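Long-range contact in probable Rab-related GTPase (Acanthamoeba polyphaga mimivirus, PDB 5XC5), which binds GTP with magnesium as a viral member of the Rab family of small GTPases and may take part in protein transport: residues 86-98 with 128-142. The protein carries 1 engineered substitution. Numbering follows the deposited sequence.
Sequences FDVTDRESFDDVY and WRVSENEIKKFCRDN. With ACT (acetate ion), chain E.
Phe94 and Val130 make the apolar centre of this contact: Val130 CG2 stands 3.7 Å from the Phe94 ring centroid, a CH-pi contact over the face. The other Val130 branch, CG1, meets Phe86 CE2 at 3.6 Å, with Ile135 CD1 in the plane of that ring at its edge. Phe94 turns its own edge to the face of Phe138, an edge-to-face pair with planes at 67°, while Val97 CG1 touches Phe138 CE2 (3.7 Å) and Tyr98 CA lies at that ring's edge. A second CH-pi contact lies at the loops, where Val88 CG2 sits 3.5 Å from the centroid of the five-membered ring of Trp128, whose NE1 is hydrogen-bonded to Ile123 O.

Polar contacts join the loops and helix starts. Arg129 N donates to Val88 O (2.8 Å), and its extended side chain carries NH1 to Thr89 O. A bend at chi2 (66°) brings the Arg91 guanidinium to Glu134, a salt bridge with NH1 and NH2 both on OE1 and the guanidinium and carboxylate nearly coplanar; NH2 also donates a hydrogen bond to Arg129 O (3.0 Å). Ser131 OG accepts from Glu134 N and Glu134 OE2 from Ser131 N, a capping box.

Axes of 91-98 and 132-141 approach to 11.6 Å at 14°, neighbours on one sheet face of the Ras-like P-loop GTPase fold.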
loop_
_atom_site.group_PDB
_atom_site.type_symbol
_atom_site.label_atom_id
_atom_site.label_comp_id
_atom_site.label_asym_id
_atom_site.label_seq_id
_atom_site.Cartn_x
_atom_site.Cartn_y
_atom_site.Cartn_z
ATOM N N PHE A 86 0.396 -6.890 0.434
ATOM C CA PHE A 86 0.568 -8.307 0.129
ATOM C C PHE A 86 -0.798 -8.987 0.102
ATOM O O PHE A 86 -1.814 -8.415 0.496
ATOM C CB PHE A 86 1.547 -8.996 1.094
ATOM C CG PHE A 86 0.964 -9.274 2.454
ATOM C CD1 PHE A 86 1.012 -8.306 3.450
ATOM C CD2 PHE A 86 0.389 -10.511 2.746
ATOM C CE1 PHE A 86 0.495 -8.552 4.701
ATOM C CE2 PHE A 86 -0.142 -10.755 4.007
ATOM C CZ PHE A 86 -0.095 -9.763 4.978
ATOM N N ASP A 87 -0.806 -10.231 -0.363
ATOM C CA ASP A 87 -2.022 -11.031 -0.534
ATOM C C ASP A 87 -1.993 -12.099 0.552
ATOM O O ASP A 87 -1.017 -12.849 0.650
ATOM C CB ASP A 87 -1.953 -11.641 -1.942
ATOM C CG ASP A 87 -3.021 -12.691 -2.254
ATOM O OD1 ASP A 87 -3.722 -13.208 -1.364
ATOM O OD2 ASP A 87 -3.107 -13.023 -3.461
ATOM N N VAL A 88 -3.048 -12.152 1.373
ATOM C CA VAL A 88 -3.067 -13.069 2.517
ATOM C C VAL A 88 -2.978 -14.536 2.114
ATOM O O VAL A 88 -2.618 -15.372 2.952
ATOM C CB VAL A 88 -4.264 -12.830 3.463
ATOM C CG1 VAL A 88 -4.153 -11.476 4.147
ATOM C CG2 VAL A 88 -5.579 -12.961 2.707
ATOM N N THR A 89 -3.311 -14.878 0.865
ATOM C CA THR A 89 -3.177 -16.256 0.390
ATOM C C THR A 89 -1.841 -16.527 -0.282
ATOM O O THR A 89 -1.572 -17.677 -0.637
ATOM C CB THR A 89 -4.285 -16.622 -0.613
ATOM O OG1 THR A 89 -4.084 -15.909 -1.843
ATOM C CG2 THR A 89 -5.653 -16.297 -0.070
ATOM N N ASP A 90 -1.034 -15.503 -0.512
ATOM C CA ASP A 90 0.196 -15.597 -1.296
ATOM C C ASP A 90 1.344 -15.470 -0.297
ATOM O O ASP A 90 1.757 -14.362 0.059
ATOM C CB ASP A 90 0.198 -14.498 -2.356
ATOM C CG ASP A 90 1.375 -14.573 -3.305
ATOM O OD1 ASP A 90 2.390 -15.227 -2.985
ATOM O OD2 ASP A 90 1.290 -13.921 -4.369
ATOM N N ARG A 91 1.862 -16.617 0.146
ATOM C CA ARG A 91 2.880 -16.621 1.189
ATOM C C ARG A 91 4.143 -15.886 0.751
ATOM O O ARG A 91 4.735 -15.133 1.533
ATOM C CB ARG A 91 3.220 -18.063 1.561
ATOM C CG ARG A 91 4.244 -18.162 2.650
ATOM C CD ARG A 91 3.678 -17.618 3.938
ATOM N NE ARG A 91 4.715 -17.304 4.913
ATOM C CZ ARG A 91 4.505 -17.212 6.221
ATOM N NH1 ARG A 91 5.511 -16.918 7.034
ATOM N NH2 ARG A 91 3.296 -17.427 6.722
ATOM N N GLU A 92 4.582 -16.109 -0.487
ATOM C CA GLU A 92 5.761 -15.410 -0.980
ATOM C C GLU A 92 5.551 -13.900 -0.960
ATOM O O GLU A 92 6.476 -13.144 -0.647
ATOM C CB GLU A 92 6.102 -15.904 -2.385
ATOM C CG GLU A 92 7.280 -15.204 -3.036
ATOM C CD GLU A 92 7.553 -15.711 -4.448
ATOM O OE1 GLU A 92 6.629 -16.289 -5.073
ATOM O OE2 GLU A 92 8.689 -15.524 -4.936
ATOM N N SER A 93 4.336 -13.436 -1.278
ATOM C CA SER A 93 4.090 -11.996 -1.262
ATOM C C SER A 93 4.247 -11.427 0.144
ATOM O O SER A 93 4.725 -10.293 0.314
ATOM C CB SER A 93 2.722 -11.661 -1.880
ATOM O OG SER A 93 1.640 -11.826 -0.976
ATOM N N PHE A 94 3.865 -12.199 1.163
ATOM C CA PHE A 94 4.100 -11.767 2.538
ATOM C C PHE A 94 5.588 -11.782 2.880
ATOM O O PHE A 94 6.109 -10.825 3.458
ATOM C CB PHE A 94 3.306 -12.614 3.533
ATOM C CG PHE A 94 3.620 -12.288 4.955
ATOM C CD1 PHE A 94 3.173 -11.104 5.524
ATOM C CD2 PHE A 94 4.390 -13.152 5.717
ATOM C CE1 PHE A 94 3.486 -10.784 6.830
ATOM C CE2 PHE A 94 4.700 -12.844 7.033
ATOM C CZ PHE A 94 4.251 -11.663 7.591
ATOM N N ASP A 95 6.294 -12.863 2.539
ATOM C CA ASP A 95 7.726 -12.884 2.804
ATOM C C ASP A 95 8.438 -11.732 2.100
ATOM O O ASP A 95 9.408 -11.179 2.635
ATOM C CB ASP A 95 8.330 -14.240 2.416
ATOM C CG ASP A 95 7.750 -15.399 3.217
ATOM O OD1 ASP A 95 7.318 -15.199 4.370
ATOM O OD2 ASP A 95 7.741 -16.534 2.692
ATOM N N ASP A 96 7.942 -11.329 0.923
ATOM C CA ASP A 96 8.519 -10.216 0.176
ATOM C C ASP A 96 8.389 -8.873 0.899
ATOM O O ASP A 96 9.168 -7.960 0.609
ATOM C CB ASP A 96 7.844 -10.086 -1.195
ATOM C CG ASP A 96 8.154 -11.240 -2.129
ATOM O OD1 ASP A 96 9.116 -12.003 -1.882
ATOM O OD2 ASP A 96 7.430 -11.369 -3.141
ATOM N N VAL A 97 7.416 -8.721 1.813
ATOM C CA VAL A 97 7.201 -7.435 2.481
ATOM C C VAL A 97 8.477 -6.958 3.165
ATOM O O VAL A 97 8.822 -5.769 3.100
ATOM C CB VAL A 97 6.020 -7.513 3.469
ATOM C CG1 VAL A 97 5.948 -6.255 4.338
ATOM C CG2 VAL A 97 4.704 -7.704 2.737
ATOM N N TYR A 98 9.197 -7.870 3.833
ATOM C CA TYR A 98 10.439 -7.470 4.484
ATOM C C TYR A 98 11.375 -6.785 3.505
ATOM O O TYR A 98 11.988 -5.763 3.833
ATOM C CB TYR A 98 11.172 -8.656 5.123
ATOM C CG TYR A 98 12.388 -8.170 5.907
ATOM C CD1 TYR A 98 13.619 -7.951 5.282
ATOM C CD2 TYR A 98 12.286 -7.873 7.254
ATOM C CE1 TYR A 98 14.715 -7.468 5.997
ATOM C CE2 TYR A 98 13.372 -7.409 7.977
ATOM C CZ TYR A 98 14.579 -7.209 7.352
ATOM O OH TYR A 98 15.642 -6.740 8.095
ATOM N N TRP A 128 -6.145 -18.568 3.695
ATOM C CA TRP A 128 -5.031 -17.675 3.989
ATOM C C TRP A 128 -3.798 -18.499 4.320
ATOM O O TRP A 128 -3.883 -19.571 4.930
ATOM C CB TRP A 128 -5.326 -16.761 5.180
ATOM C CG TRP A 128 -6.477 -15.806 5.013
ATOM C CD1 TRP A 128 -7.492 -15.876 4.107
ATOM C CD2 TRP A 128 -6.733 -14.648 5.812
ATOM N NE1 TRP A 128 -8.362 -14.826 4.289
ATOM C CE2 TRP A 128 -7.913 -14.059 5.330
ATOM C CE3 TRP A 128 -6.064 -14.043 6.882
ATOM C CZ2 TRP A 128 -8.453 -12.908 5.891
ATOM C CZ3 TRP A 128 -6.601 -12.895 7.433
ATOM C CH2 TRP A 128 -7.782 -12.346 6.942
ATOM N N ARG A 129 -2.639 -17.980 3.931
ATOM C CA ARG A 129 -1.372 -18.645 4.198
ATOM C C ARG A 129 -0.503 -17.853 5.167
ATOM O O ARG A 129 0.686 -18.164 5.332
ATOM C CB ARG A 129 -0.634 -18.935 2.888
ATOM C CG ARG A 129 -1.381 -19.931 1.984
ATOM C CD ARG A 129 -0.511 -20.405 0.828
ATOM N NE ARG A 129 -1.090 -21.528 0.085
ATOM C CZ ARG A 129 -1.762 -21.414 -1.059
ATOM N NH1 ARG A 129 -1.976 -20.222 -1.604
ATOM N NH2 ARG A 129 -2.233 -22.500 -1.663
ATOM N N VAL A 130 -1.065 -16.826 5.796
ATOM C CA VAL A 130 -0.396 -16.098 6.865
ATOM C C VAL A 130 -1.426 -15.793 7.941
ATOM O O VAL A 130 -2.605 -15.569 7.653
ATOM C CB VAL A 130 0.283 -14.811 6.343
ATOM C CG1 VAL A 130 -0.739 -13.870 5.802
ATOM C CG2 VAL A 130 1.125 -14.147 7.434
ATOM N N SER A 131 -0.981 -15.812 9.191
ATOM C CA SER A 131 -1.866 -15.570 10.318
ATOM C C SER A 131 -1.816 -14.109 10.745
ATOM O O SER A 131 -0.844 -13.390 10.504
ATOM C CB SER A 131 -1.488 -16.452 11.506
ATOM O OG SER A 131 -0.261 -16.021 12.070
ATOM N N GLU A 132 -2.898 -13.678 11.389
ATOM C CA GLU A 132 -2.933 -12.339 11.959
ATOM C C GLU A 132 -1.776 -12.131 12.930
ATOM O O GLU A 132 -1.150 -11.065 12.948
ATOM C CB GLU A 132 -4.277 -12.120 12.652
ATOM C CG GLU A 132 -4.558 -10.701 13.061
ATOM N N ASN A 133 -1.452 -13.152 13.726
ATOM C CA ASN A 133 -0.376 -12.994 14.699
ATOM C C ASN A 133 0.978 -12.810 14.022
ATOM O O ASN A 133 1.805 -12.018 14.490
ATOM C CB ASN A 133 -0.366 -14.173 15.673
ATOM C CG ASN A 133 -1.396 -14.017 16.773
ATOM O OD1 ASN A 133 -2.119 -13.015 16.826
ATOM N ND2 ASN A 133 -1.479 -15.012 17.656
ATOM N N GLU A 134 1.221 -13.517 12.911
ATOM C CA GLU A 134 2.475 -13.334 12.180
ATOM C C GLU A 134 2.588 -11.923 11.626
ATOM O O GLU A 134 3.670 -11.325 11.632
ATOM C CB GLU A 134 2.545 -14.293 10.998
ATOM C CG GLU A 134 2.691 -15.748 11.296
ATOM C CD GLU A 134 2.783 -16.528 10.006
ATOM O OE1 GLU A 134 3.900 -16.589 9.442
ATOM O OE2 GLU A 134 1.734 -17.020 9.530
ATOM N N ILE A 135 1.481 -11.396 11.099
ATOM C CA ILE A 135 1.465 -10.043 10.549
ATOM C C ILE A 135 1.757 -9.023 11.643
ATOM O O ILE A 135 2.599 -8.131 11.482
ATOM C CB ILE A 135 0.114 -9.767 9.857
ATOM C CG1 ILE A 135 -0.056 -10.678 8.641
ATOM C CG2 ILE A 135 -0.027 -8.273 9.496
ATOM C CD1 ILE A 135 -1.491 -10.815 8.152
ATOM N N LYS A 136 1.054 -9.133 12.774
ATOM C CA LYS A 136 1.278 -8.196 13.870
ATOM C C LYS A 136 2.711 -8.272 14.382
ATOM O O LYS A 136 3.340 -7.238 14.645
ATOM C CB LYS A 136 0.291 -8.466 15.002
ATOM C CG LYS A 136 -1.159 -8.140 14.668
ATOM C CD LYS A 136 -2.097 -8.576 15.786
ATOM C CE LYS A 136 -3.554 -8.448 15.373
ATOM N NZ LYS A 136 -4.048 -7.040 15.418
ATOM N N LYS A 137 3.242 -9.488 14.530
ATOM C CA LYS A 137 4.611 -9.645 15.009
ATOM C C LYS A 137 5.617 -9.053 14.028
ATOM O O LYS A 137 6.554 -8.352 14.432
ATOM C CB LYS A 137 4.903 -11.123 15.257
ATOM C CG LYS A 137 6.360 -11.416 15.552
ATOM C CD LYS A 137 6.824 -10.717 16.824
ATOM C CE LYS A 137 7.863 -11.551 17.558
ATOM N NZ LYS A 137 8.983 -11.900 16.640
ATOM N N PHE A 138 5.434 -9.303 12.729
ATOM C CA PHE A 138 6.322 -8.699 11.746
ATOM C C PHE A 138 6.343 -7.182 11.889
ATOM O O PHE A 138 7.407 -6.556 11.895
ATOM C CB PHE A 138 5.905 -9.094 10.323
ATOM C CG PHE A 138 6.675 -8.362 9.271
ATOM C CD1 PHE A 138 7.881 -8.863 8.814
ATOM C CD2 PHE A 138 6.228 -7.143 8.778
ATOM C CE1 PHE A 138 8.615 -8.177 7.872
ATOM C CE2 PHE A 138 6.964 -6.443 7.839
ATOM C CZ PHE A 138 8.161 -6.963 7.385
ATOM N N CYS A 139 5.167 -6.565 11.985
ATOM C CA CYS A 139 5.123 -5.109 12.037
ATOM C C CYS A 139 5.710 -4.580 13.338
ATOM O O CYS A 139 6.355 -3.523 13.347
ATOM C CB CYS A 139 3.697 -4.611 11.803
ATOM S SG CYS A 139 3.079 -4.994 10.138
ATOM N N ARG A 140 5.514 -5.311 14.442
ATOM C CA ARG A 140 6.092 -4.894 15.714
ATOM C C ARG A 140 7.607 -4.809 15.630
ATOM O O ARG A 140 8.218 -4.017 16.346
ATOM C CB ARG A 140 5.686 -5.868 16.823
ATOM C CG ARG A 140 6.138 -5.454 18.236
ATOM C CD ARG A 140 5.479 -4.146 18.615
ATOM N NE ARG A 140 5.869 -3.637 19.929
ATOM C CZ ARG A 140 6.965 -2.922 20.150
ATOM N NH1 ARG A 140 7.797 -2.665 19.152
ATOM N NH2 ARG A 140 7.234 -2.470 21.367
ATOM N N ASP A 141 8.220 -5.600 14.752
ATOM C CA ASP A 141 9.669 -5.694 14.629
ATOM C C ASP A 141 10.256 -4.767 13.575
ATOM O O ASP A 141 11.481 -4.611 13.525
ATOM C CB ASP A 141 10.067 -7.134 14.275
ATOM C CG ASP A 141 9.824 -8.111 15.415
ATOM O OD1 ASP A 141 9.636 -7.658 16.564
ATOM O OD2 ASP A 141 9.823 -9.335 15.154
ATOM N N ASN A 142 9.432 -4.141 12.736
ATOM C CA ASN A 142 9.943 -3.442 11.564
ATOM C C ASN A 142 9.473 -1.995 11.481
ATOM O O ASN A 142 9.488 -1.412 10.396
ATOM C CB ASN A 142 9.617 -4.222 10.288
ATOM C CG ASN A 142 10.434 -5.496 10.175
ATOM O OD1 ASN A 142 11.613 -5.451 9.828
ATOM N ND2 ASN A 142 9.820 -6.631 10.483
HETATM C C ACT E . 10.109 -0.417 21.027
HETATM O O ACT E . 9.579 -0.581 19.914
HETATM O OXT ACT E . 9.738 -1.147 21.966
HETATM C CH3 ACT E . 11.148 0.625 21.221
HETATM O O HOH W 1 12.326 -4.498 6.559
#